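Local atomic coordinates of Iron(III) ABC transporter, periplasmic iron-compound-binding protein (Vibrio cholerae, PDB entry 5GGY), a protein that probably binds ferric siderophores of the hydroxamate type, such as Desferal, in the periplasm and delivers them to an ABC transporter for iron uptake. Residues Ala112-Phe120 against Tyr258-Tyr266. Residues are numbered along the deposited sequence; the frame is centred on the assembly and turned at random.
Sequences AAQVAISHF and YGGAMSLRY
The methyl of Ala-261 comes up against the base of the Phe-120 side chain, with Ala-261 CB 3.6 Å from Phe-120 CB and just as near the first ring carbon, CG. Phe-120 has its CG anti to the backbone N (chi1 -176°), which carries the ring out past this methyl to where Phe-120 CE2 lies 4.4 Å from Met-262 CE, a looser touch. One turn back along the helix, the small Ala-116 lets the backbone come close: Ala-116 CB sits 3.7 Å from Gly-260 C, and the CA atoms of Ala-116 and Gly-260 are 4.8 Å apart.

Both segments belong to the bilobal fold of the family 8 solute-binding proteins. Helix 112-126 follows the last strand of the three-stranded parallel sheet, and the chain returns beside it, after the mixed sheet of the other lobe, to run into helix 262-276. Gln-29, on helix 24-32, ties the two together: its NE2 donates to Ala-116 O while its OE1 accepts from Ala-261 N.

Further along, Leu-264 reaches across to helix 112-126 with both methyls. Leu-264 CD2 packs 3.7 Å from Ala-113 CB, while Leu-264 CD1 lies 3.9 Å from Ile-117 CG1, the two larger side chains crossing at about a right angle. Tyr-184 of helix 181-188 touches all three of these residues. Within 258-266, Ser-263 OG donates to Gly-260 O, tilted 28° from the carbonyl plane.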
loop_
_atom_site.group_PDB
_atom_site.type_symbol
_atom_site.label_atom_id
_atom_site.label_comp_id
_atom_site.label_asym_id
_atom_site.label_seq_id
_atom_site.Cartn_x
_atom_site.Cartn_y
_atom_site.Cartn_z
ATOM N N ALA A 112 -5.934 -8.259 -10.139
ATOM C CA ALA A 112 -5.243 -9.316 -9.398
ATOM C C ALA A 112 -4.418 -8.829 -8.210
ATOM O O ALA A 112 -4.546 -9.349 -7.103
ATOM C CB ALA A 112 -4.354 -10.102 -10.345
ATOM N N ALA A 113 -3.577 -7.828 -8.441
ATOM C CA ALA A 113 -2.670 -7.334 -7.408
ATOM C C ALA A 113 -3.406 -6.689 -6.236
ATOM O O ALA A 113 -3.036 -6.887 -5.081
ATOM C CB ALA A 113 -1.697 -6.352 -8.004
ATOM N N GLN A 114 -4.444 -5.915 -6.536
ATOM C CA GLN A 114 -5.237 -5.280 -5.489
ATOM C C GLN A 114 -5.969 -6.324 -4.660
ATOM O O GLN A 114 -6.051 -6.208 -3.438
ATOM C CB GLN A 114 -6.238 -4.290 -6.085
ATOM C CG GLN A 114 -5.604 -3.053 -6.692
ATOM C CD GLN A 114 -6.640 -2.069 -7.201
ATOM O OE1 GLN A 114 -7.833 -2.216 -6.935
ATOM N NE2 GLN A 114 -6.189 -1.062 -7.941
ATOM N N VAL A 115 -6.493 -7.345 -5.334
ATOM C CA VAL A 115 -7.206 -8.426 -4.664
ATOM C C VAL A 115 -6.248 -9.244 -3.804
ATOM O O VAL A 115 -6.589 -9.669 -2.702
ATOM C CB VAL A 115 -7.911 -9.348 -5.680
ATOM C CG1 VAL A 115 -8.594 -10.506 -4.974
ATOM C CG2 VAL A 115 -8.924 -8.557 -6.490
ATOM N N ALA A 116 -5.037 -9.444 -4.315
ATOM C CA ALA A 116 -3.993 -10.153 -3.580
ATOM C C ALA A 116 -3.626 -9.413 -2.301
ATOM O O ALA A 116 -3.423 -10.030 -1.254
ATOM C CB ALA A 116 -2.760 -10.341 -4.448
ATOM N N ILE A 117 -3.542 -8.091 -2.399
ATOM C CA ILE A 117 -3.252 -7.242 -1.252
ATOM C C ILE A 117 -4.395 -7.273 -0.246
ATOM O O ILE A 117 -4.179 -7.345 0.961
ATOM C CB ILE A 117 -2.997 -5.779 -1.686
ATOM C CG1 ILE A 117 -1.684 -5.677 -2.454
ATOM C CG2 ILE A 117 -2.978 -4.859 -0.479
ATOM C CD1 ILE A 117 -1.383 -4.282 -2.948
ATOM N N SER A 118 -5.619 -7.236 -0.757
ATOM C CA SER A 118 -6.801 -7.248 0.091
ATOM C C SER A 118 -6.944 -8.581 0.819
ATOM O O SER A 118 -7.278 -8.615 2.004
ATOM C CB SER A 118 -8.057 -6.960 -0.736
ATOM O OG SER A 118 -9.201 -6.889 0.100
ATOM N N HIS A 119 -6.683 -9.675 0.109
ATOM C CA HIS A 119 -6.744 -11.004 0.708
ATOM C C HIS A 119 -5.674 -11.166 1.783
ATOM O O HIS A 119 -5.906 -11.799 2.813
ATOM C CB HIS A 119 -6.586 -12.089 -0.359
ATOM C CG HIS A 119 -7.792 -12.259 -1.230
ATOM N ND1 HIS A 119 -8.953 -11.543 -1.037
ATOM C CD2 HIS A 119 -8.018 -13.063 -2.294
ATOM C CE1 HIS A 119 -9.843 -11.898 -1.947
ATOM N NE2 HIS A 119 -9.300 -12.821 -2.722
ATOM N N PHE A 120 -4.503 -10.592 1.529
ATOM C CA PHE A 120 -3.388 -10.639 2.465
ATOM C C PHE A 120 -3.767 -9.988 3.787
ATOM O O PHE A 120 -3.390 -10.461 4.860
ATOM C CB PHE A 120 -2.169 -9.952 1.852
ATOM C CG PHE A 120 -0.927 -10.024 2.695
ATOM C CD1 PHE A 120 -0.292 -11.234 2.925
ATOM C CD2 PHE A 120 -0.370 -8.869 3.219
ATOM C CE1 PHE A 120 0.862 -11.291 3.684
ATOM C CE2 PHE A 120 0.780 -8.918 3.975
ATOM C CZ PHE A 120 1.398 -10.126 4.211
ATOM N N TYR A 258 0.988 -15.524 -10.465
ATOM C CA TYR A 258 -0.368 -15.727 -9.975
ATOM C C TYR A 258 -0.357 -15.957 -8.466
ATOM O O TYR A 258 -0.992 -16.885 -7.965
ATOM C CB TYR A 258 -1.027 -16.906 -10.691
ATOM C CG TYR A 258 -0.710 -16.965 -12.170
ATOM C CD1 TYR A 258 0.311 -17.778 -12.649
ATOM C CD2 TYR A 258 -1.421 -16.200 -13.085
ATOM C CE1 TYR A 258 0.608 -17.834 -13.992
ATOM C CE2 TYR A 258 -1.131 -16.250 -14.437
ATOM C CZ TYR A 258 -0.114 -17.069 -14.884
ATOM O OH TYR A 258 0.189 -17.129 -16.225
ATOM N N GLY A 259 0.370 -15.107 -7.749
ATOM C CA GLY A 259 0.561 -15.286 -6.322
ATOM C C GLY A 259 -0.146 -14.262 -5.455
ATOM O O GLY A 259 -1.161 -13.688 -5.850
ATOM N N GLY A 260 0.400 -14.034 -4.265
ATOM C CA GLY A 260 -0.199 -13.128 -3.302
ATOM C C GLY A 260 0.420 -11.744 -3.279
ATOM O O GLY A 260 0.979 -11.282 -4.275
ATOM N N ALA A 261 0.320 -11.086 -2.128
ATOM C CA ALA A 261 0.784 -9.711 -1.967
ATOM C C ALA A 261 2.292 -9.571 -2.133
ATOM O O ALA A 261 2.764 -8.638 -2.778
ATOM C CB ALA A 261 0.364 -9.170 -0.607
ATOM N N MET A 262 3.048 -10.494 -1.549
ATOM C CA MET A 262 4.502 -10.384 -1.548
ATOM C C MET A 262 5.118 -10.827 -2.871
ATOM O O MET A 262 6.289 -10.548 -3.137
ATOM C CB MET A 262 5.098 -11.187 -0.388
ATOM C CG MET A 262 4.838 -10.575 0.987
ATOM S SD MET A 262 5.489 -8.902 1.184
ATOM C CE MET A 262 3.988 -7.935 1.059
ATOM N N SER A 263 4.328 -11.507 -3.700
ATOM C CA SER A 263 4.769 -11.874 -5.041
ATOM C C SER A 263 4.944 -10.619 -5.889
ATOM O O SER A 263 5.678 -10.621 -6.873
ATOM C CB SER A 263 3.775 -12.829 -5.707
ATOM O OG SER A 263 2.580 -12.152 -6.057
ATOM N N LEU A 264 4.252 -9.552 -5.498
ATOM C CA LEU A 264 4.384 -8.259 -6.156
ATOM C C LEU A 264 5.769 -7.677 -5.896
ATOM O O LEU A 264 6.389 -7.096 -6.789
ATOM C CB LEU A 264 3.299 -7.294 -5.669
ATOM C CG LEU A 264 1.857 -7.795 -5.772
ATOM C CD1 LEU A 264 0.901 -6.817 -5.106
ATOM C CD2 LEU A 264 1.469 -8.027 -7.224
ATOM N N ARG A 265 6.247 -7.841 -4.665
ATOM C CA ARG A 265 7.576 -7.377 -4.284
ATOM C C ARG A 265 8.661 -8.183 -4.987
ATOM O O ARG A 265 9.637 -7.623 -5.484
ATOM C CB ARG A 265 7.769 -7.465 -2.768
ATOM C CG ARG A 265 9.143 -7.008 -2.290
ATOM C CD ARG A 265 9.493 -7.581 -0.920
ATOM N NE ARG A 265 10.889 -7.332 -0.569
ATOM C CZ ARG A 265 11.296 -6.404 0.292
ATOM N NH1 ARG A 265 10.415 -5.630 0.909
ATOM N NH2 ARG A 265 12.589 -6.252 0.540
ATOM N N TYR A 266 8.487 -9.501 -5.011
ATOM C CA TYR A 266 9.445 -10.398 -5.650
ATOM C C TYR A 266 9.512 -10.150 -7.150
ATOM O O TYR A 266 10.596 -10.110 -7.735
ATOM C CB TYR A 266 9.075 -11.857 -5.379
ATOM C CG TYR A 266 9.018 -12.214 -3.910
ATOM C CD1 TYR A 266 8.036 -13.063 -3.419
ATOM C CD2 TYR A 266 9.951 -11.706 -3.015
ATOM C CE1 TYR A 266 7.980 -13.394 -2.081
ATOM C CE2 TYR A 266 9.904 -12.033 -1.672
ATOM C CZ TYR A 266 8.915 -12.878 -1.212
ATOM O OH TYR A 266 8.866 -13.205 0.122
#